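Local coordinates for protein CptN Toxin (Eubacterium rectale DSM 17629, PDB 4RMO) that acts as the toxin of a type III toxin-antitoxin system, held in complex with its pseudoknotted antitoxin RNA and probably cleaving RNA when released, at residues H75-D80 / E116-E121. Numbering follows the deposited sequence.
Sequences HIVKLD and EHAAKE. With CA (calcium ion), chain Q; nucleotides of chain F.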
ATOM      1  N   HIS A  75     -18.578   7.745   7.007  1.00 30.44           N
ATOM      2  CA  HIS A  75     -17.147   7.838   7.297  1.00 30.41           C
ATOM      3  C   HIS A  75     -16.857   9.261   7.778  1.00 29.64           C
ATOM      4  O   HIS A  75     -17.272  10.255   7.155  1.00 25.25           O
ATOM      5  CB  HIS A  75     -16.368   7.520   6.038  1.00 31.47           C
ATOM      6  CG  HIS A  75     -14.891   7.460   6.244  1.00 36.02           C
ATOM      7  ND1 HIS A  75     -14.263   6.399   6.861  1.00 42.55           N
ATOM      8  CD2 HIS A  75     -13.913   8.319   5.903  1.00 38.75           C
ATOM      9  CE1 HIS A  75     -12.965   6.629   6.926  1.00 41.90           C
ATOM     10  NE2 HIS A  75     -12.728   7.793   6.354  1.00 42.53           N
ATOM     11  N   ILE A  76     -16.170   9.348   8.895  1.00 28.28           N
ATOM     12  CA  ILE A  76     -15.880  10.611   9.553  1.00 31.73           C
ATOM     13  C   ILE A  76     -14.393  10.840   9.477  1.00 30.82           C
ATOM     14  O   ILE A  76     -13.593   9.978   9.846  1.00 30.30           O
ATOM     15  CB  ILE A  76     -16.337  10.587  11.014  1.00 34.43           C
ATOM     16  CG1 ILE A  76     -17.860  10.566  11.056  1.00 31.58           C
ATOM     17  CG2 ILE A  76     -15.844  11.815  11.751  1.00 37.00           C
ATOM     18  CD1 ILE A  76     -18.428  10.290  12.413  1.00 30.66           C
ATOM     19  N   VAL A  77     -14.010  11.977   8.943  1.00 29.20           N
ATOM     20  CA  VAL A  77     -12.623  12.320   8.854  1.00 29.57           C
ATOM     21  C   VAL A  77     -12.428  13.832   8.957  1.00 33.81           C
ATOM     22  O   VAL A  77     -13.315  14.632   8.624  1.00 31.79           O
ATOM     23  CB  VAL A  77     -12.023  11.765   7.545  1.00 33.67           C
ATOM     24  CG1 VAL A  77     -12.570  12.479   6.331  1.00 34.44           C
ATOM     25  CG2 VAL A  77     -10.502  11.851   7.554  1.00 38.68           C
ATOM     26  N   LYS A  78     -11.263  14.224   9.452  1.00 35.44           N
ATOM     27  CA  LYS A  78     -10.893  15.622   9.581  1.00 41.02           C
ATOM     28  C   LYS A  78     -10.505  16.103   8.201  1.00 34.92           C
ATOM     29  O   LYS A  78      -9.590  15.548   7.583  1.00 31.69           O
ATOM     30  CB  LYS A  78      -9.708  15.735  10.548  1.00 48.56           C
ATOM     31  CG  LYS A  78      -9.737  16.915  11.481  1.00 59.85           C
ATOM     32  CD  LYS A  78      -8.562  16.909  12.464  1.00 69.23           C
ATOM     33  CE  LYS A  78      -8.894  15.991  13.627  1.00 70.59           C
ATOM     34  NZ  LYS A  78      -7.921  15.953  14.748  1.00 75.77           N
ATOM     35  N   LEU A  79     -11.156  17.155   7.730  1.00 31.06           N
ATOM     36  CA  LEU A  79     -10.770  17.760   6.429  1.00 32.29           C
ATOM     37  C   LEU A  79      -9.612  18.736   6.607  1.00 29.48           C
ATOM     38  O   LEU A  79      -9.177  19.015   7.727  1.00 24.19           O
ATOM     39  CB  LEU A  79     -11.941  18.494   5.798  1.00 31.31           C
ATOM     40  CG  LEU A  79     -13.206  17.656   5.643  1.00 34.67           C
ATOM     41  CD1 LEU A  79     -14.247  18.459   4.898  1.00 32.45           C
ATOM     42  CD2 LEU A  79     -12.884  16.367   4.893  1.00 36.11           C
ATOM     43  N   ASP A  80      -9.145  19.285   5.504  1.00 29.05           N
ATOM     44  CA  ASP A  80      -8.026  20.213   5.512  1.00 32.63           C
ATOM     45  C   ASP A  80      -8.366  21.581   6.190  1.00 34.37           C
ATOM     46  O   ASP A  80      -7.478  22.389   6.398  1.00 32.33           O
ATOM     47  CB  ASP A  80      -7.493  20.430   4.087  1.00 31.78           C
ATOM     48  CG  ASP A  80      -6.976  19.137   3.438  1.00 29.48           C
ATOM     49  OD1 ASP A  80      -6.715  18.188   4.184  1.00 27.41           O
ATOM     50  OD2 ASP A  80      -6.825  19.080   2.211  1.00 32.22           O
ATOM     51  N   GLU A 116      -4.664  11.304   0.248  1.00 31.83           N
ATOM     52  CA  GLU A 116      -5.032  10.211  -0.624  1.00 36.12           C
ATOM     53  C   GLU A 116      -5.502   8.969   0.105  1.00 38.01           C
ATOM     54  O   GLU A 116      -6.389   8.278  -0.386  1.00 44.23           O
ATOM     55  CB  GLU A 116      -3.925   9.844  -1.597  1.00 35.56           C
ATOM     56  CG  GLU A 116      -3.605  10.941  -2.595  1.00 42.03           C
ATOM     57  CD  GLU A 116      -2.341  10.616  -3.404  1.00 46.86           C
ATOM     58  OE1 GLU A 116      -2.341   9.553  -4.057  1.00 52.71           O
ATOM     59  OE2 GLU A 116      -1.358  11.381  -3.375  1.00 35.29           O
ATOM     60  N   HIS A 117      -4.960   8.660   1.266  1.00 31.92           N
ATOM     61  CA  HIS A 117      -5.378   7.429   1.896  1.00 33.09           C
ATOM     62  C   HIS A 117      -6.830   7.521   2.379  1.00 33.70           C
ATOM     63  O   HIS A 117      -7.515   6.505   2.493  1.00 32.88           O
ATOM     64  CB  HIS A 117      -4.453   7.022   3.065  1.00 32.80           C
ATOM     65  CG  HIS A 117      -4.712   7.780   4.329  1.00 36.70           C
ATOM     66  ND1 HIS A 117      -4.206   9.052   4.553  1.00 39.02           N
ATOM     67  CD2 HIS A 117      -5.420   7.454   5.432  1.00 38.74           C
ATOM     68  CE1 HIS A 117      -4.625   9.483   5.727  1.00 35.55           C
ATOM     69  NE2 HIS A 117      -5.349   8.528   6.288  1.00 39.34           N
ATOM     70  N   ALA A 118      -7.286   8.723   2.736  1.00 33.76           N
ATOM     71  CA  ALA A 118      -8.668   8.901   3.188  1.00 30.31           C
ATOM     72  C   ALA A 118      -9.578   8.830   1.954  1.00 33.32           C
ATOM     73  O   ALA A 118     -10.613   8.180   2.002  1.00 34.23           O
ATOM     74  CB  ALA A 118      -8.861  10.212   3.915  1.00 30.86           C
ATOM     75  N   ALA A 119      -9.178   9.463   0.862  1.00 28.38           N
ATOM     76  CA  ALA A 119      -9.961   9.410  -0.337  1.00 28.90           C
ATOM     77  C   ALA A 119     -10.170   7.974  -0.782  1.00 30.67           C
ATOM     78  O   ALA A 119     -11.261   7.602  -1.245  1.00 27.38           O
ATOM     79  CB  ALA A 119      -9.285  10.195  -1.452  1.00 26.68           C
ATOM     80  N   LYS A 120      -9.097   7.182  -0.722  1.00 30.97           N
ATOM     81  CA  LYS A 120      -9.139   5.794  -1.163  1.00 32.38           C
ATOM     82  C   LYS A 120     -10.084   4.977  -0.309  1.00 31.38           C
ATOM     83  O   LYS A 120     -10.890   4.208  -0.819  1.00 29.34           O
ATOM     84  CB  LYS A 120      -7.739   5.189  -1.150  1.00 38.08           C
ATOM     85  CG  LYS A 120      -7.699   3.746  -1.561  1.00 48.99           C
ATOM     86  CD  LYS A 120      -6.271   3.201  -1.502  1.00 54.52           C
ATOM     87  CE  LYS A 120      -6.260   1.706  -1.188  1.00 61.93           C
ATOM     88  NZ  LYS A 120      -4.956   1.085  -1.529  1.00 70.02           N
ATOM     89  N   GLU A 121     -10.051   5.189   0.987  1.00 30.85           N
ATOM     90  CA  GLU A 121     -10.958   4.463   1.845  1.00 31.76           C
ATOM     91  C   GLU A 121     -12.428   4.841   1.550  1.00 31.22           C
ATOM     92  O   GLU A 121     -13.326   4.007   1.640  1.00 31.29           O
ATOM     93  CB  GLU A 121     -10.606   4.725   3.303  1.00 37.17           C
ATOM     94  CG  GLU A 121     -10.995   3.583   4.217  1.00 49.66           C
ATOM     95  CD  GLU A 121     -10.750   3.859   5.697  1.00 58.53           C
ATOM     96  OE1 GLU A 121      -9.936   4.779   6.032  1.00 68.21           O
ATOM     97  OE2 GLU A 121     -11.410   3.171   6.515  1.00 64.22           O
TER
HETATM   98 CA    CA Q 201      -4.607  18.032   5.469  1.00 33.65          CA
ATOM     99  P     G F  13       2.969  18.564   5.567  1.00 32.48           P
ATOM    100  OP1   G F  13       4.157  19.455   5.548  1.00 39.23           O
ATOM    101  OP2   G F  13       2.201  18.397   6.812  1.00 25.12           O
ATOM    102  O5'   G F  13       2.072  19.096   4.370  1.00 35.18           O
ATOM    103  C5'   G F  13       0.659  18.829   4.348  1.00 36.20           C
ATOM    104  C4'   G F  13       0.138  19.110   2.974  1.00 34.95           C
ATOM    105  O4'   G F  13       0.559  18.038   2.111  1.00 35.21           O
ATOM    106  C3'   G F  13      -1.381  19.176   2.836  1.00 35.44           C
ATOM    107  O3'   G F  13      -1.820  20.518   3.093  1.00 32.82           O
ATOM    108  C2'   G F  13      -1.587  18.783   1.385  1.00 32.60           C
ATOM    109  O2'   G F  13      -1.349  19.897   0.548  1.00 37.60           O
ATOM    110  C1'   G F  13      -0.475  17.755   1.174  1.00 35.91           C
ATOM    111  N9    G F  13      -0.871  16.358   1.335  1.00 29.98           N
ATOM    112  C8    G F  13      -1.217  15.697   2.491  1.00 31.55           C
ATOM    113  N7    G F  13      -1.490  14.435   2.295  1.00 35.03           N
ATOM    114  C5    G F  13      -1.289  14.251   0.931  1.00 29.93           C
ATOM    115  C6    G F  13      -1.436  13.094   0.128  1.00 30.65           C
ATOM    116  O6    G F  13      -1.791  11.947   0.472  1.00 32.48           O
ATOM    117  N1    G F  13      -1.130  13.357  -1.204  1.00 27.56           N
ATOM    118  C2    G F  13      -0.726  14.573  -1.698  1.00 28.50           C
ATOM    119  N2    G F  13      -0.512  14.640  -3.015  1.00 27.90           N
ATOM    120  N3    G F  13      -0.615  15.663  -0.966  1.00 30.50           N
ATOM    121  C4    G F  13      -0.876  15.424   0.336  1.00 30.00           C
ATOM    122  P     A F  14      -3.190  20.802   3.881  1.00 35.74           P
ATOM    123  OP1   A F  14      -2.893  21.558   5.095  1.00 33.46           O
ATOM    124  OP2   A F  14      -3.984  19.518   4.023  1.00 28.66           O
ATOM    125  O5'   A F  14      -3.952  21.753   2.861  1.00 28.35           O
ATOM    126  C5'   A F  14      -4.335  21.263   1.568  1.00 33.36           C
ATOM    127  C4'   A F  14      -4.896  22.387   0.737  1.00 32.71           C
ATOM    128  O4'   A F  14      -6.011  22.992   1.448  1.00 32.89           O
ATOM    129  C3'   A F  14      -3.927  23.533   0.527  1.00 32.08           C
ATOM    130  O3'   A F  14      -3.055  23.324  -0.564  1.00 32.63           O
ATOM    131  C2'   A F  14      -4.872  24.702   0.283  1.00 34.03           C
ATOM    132  O2'   A F  14      -5.346  24.730  -1.043  1.00 31.40           O
ATOM    133  C1'   A F  14      -5.994  24.393   1.264  1.00 30.28           C
ATOM    134  N9    A F  14      -5.877  25.053   2.576  1.00 32.81           N
ATOM    135  C8    A F  14      -5.940  24.515   3.841  1.00 30.24           C
ATOM    136  N7    A F  14      -5.891  25.413   4.797  1.00 28.89           N
ATOM    137  C5    A F  14      -5.826  26.624   4.113  1.00 33.03           C
ATOM    138  C6    A F  14      -5.781  27.968   4.552  1.00 33.28           C
ATOM    139  N6    A F  14      -5.761  28.323   5.833  1.00 33.50           N
ATOM    140  N1    A F  14      -5.765  28.939   3.614  1.00 33.25           N
ATOM    141  C2    A F  14      -5.759  28.579   2.324  1.00 36.83           C
ATOM    142  N3    A F  14      -5.820  27.354   1.787  1.00 35.40           N
ATOM    143  C4    A F  14      -5.856  26.415   2.748  1.00 30.42           C
ATOM    144  P     G F  36      -2.948  12.881   7.395  1.00 38.55           P
ATOM    145  OP1   G F  36      -3.977  11.961   6.828  1.00 39.12           O
ATOM    146  OP2   G F  36      -3.015  14.314   6.997  1.00 38.82           O
ATOM    147  O5'   G F  36      -2.998  12.747   8.971  1.00 33.33           O
ATOM    148  C5'   G F  36      -3.198  11.477   9.571  1.00 39.24           C
ATOM    149  C4'   G F  36      -2.347  11.358  10.810  1.00 40.99           C
ATOM    150  O4'   G F  36      -0.945  11.205  10.433  1.00 39.67           O
ATOM    151  C3'   G F  36      -2.335  12.554  11.737  1.00 40.23           C
ATOM    152  O3'   G F  36      -3.491  12.542  12.562  1.00 42.66           O
ATOM    153  C2'   G F  36      -1.058  12.305  12.522  1.00 38.78           C
ATOM    154  O2'   G F  36      -1.254  11.307  13.494  1.00 39.00           O
ATOM    155  C1'   G F  36      -0.125  11.803  11.426  1.00 36.20           C
ATOM    156  N9    G F  36       0.677  12.842  10.782  1.00 33.78           N
ATOM    157  C8    G F  36       0.511  13.351   9.515  1.00 29.36           C
ATOM    158  N7    G F  36       1.398  14.260   9.206  1.00 28.82           N
ATOM    159  C5    G F  36       2.228  14.320  10.317  1.00 37.14           C
ATOM    160  C6    G F  36       3.382  15.104  10.559  1.00 36.83           C
ATOM    161  O6    G F  36       3.946  15.912   9.799  1.00 35.01           O
ATOM    162  N1    G F  36       3.910  14.856  11.824  1.00 40.00           N
ATOM    163  C2    G F  36       3.380  13.992  12.746  1.00 38.24           C
ATOM    164  N2    G F  36       4.039  13.895  13.900  1.00 39.89           N
ATOM    165  N3    G F  36       2.324  13.229  12.523  1.00 43.04           N
ATOM    166  C4    G F  36       1.797  13.448  11.299  1.00 39.82           C
TER
HETATM  167  O   HOH W   1      -4.733  19.905   7.069  1.00 38.28           O
HETATM  168  O   HOH W   2      -2.328  18.188   6.128  1.00 30.75           O
HETATM  169  O   HOH W   3      -5.043  15.870   6.623  1.00 27.49           O
HETATM  170  O   HOH W   4      -4.083  16.333   3.796  1.00 30.91           O
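The imidazole of His75 and the carboxylate of Glu121 meet obliquely, their planes 67° apart, with His75 CE1 3.7 Å from Glu121 OE1. No hydrogen bond joins them: the nearer ring nitrogen, His75 NE2, is still 4.1 Å from Glu121 OE1, and His75 ND1 is engaged by Lys125 NZ one turn further along the helix. With CG anti to the backbone N (chi1 -175°), His75 sends its ring from the strand toward the helix, while the extended Glu121 side chain crosses it at about a right angle. Alongside, Val77 CG2 rests 4.3 Å from Ala118 CB, a light apolar touch between one valine methyl and the alanine methyl.

The last residue of 75-80 and the first of 116-121 face the antitoxin RNA. The first turn of the helix reads the base edge of G13 of chain F: Glu116 N donates to its O6 at 3.0 Å, and G13 N1 donates almost straight (169°) to Glu116 OE2 at 2.9 Å, with a weak added bond from N2. At the edge of the His117 ring, OP1 of G36 of chain F is modelled too close, so its exact position is doubtful. Just past the strand, Asp80 OD1 binds a calcium ion at 2.5 Å; OP2 of A14 of chain F and four waters complete the six ligands found. One of those waters donates to OP2 of G36, tying a second phosphate to the ion, and Thr114, just before the helix, hydrogen-bonds Asp80 OD2.

Strand 75-78 pairs antiparallel with strand 84-87, where Val77 also packs on Phe87; the start of helix 116-134 lies across from it, with Ala119 turned away toward Asn4 and Leu113.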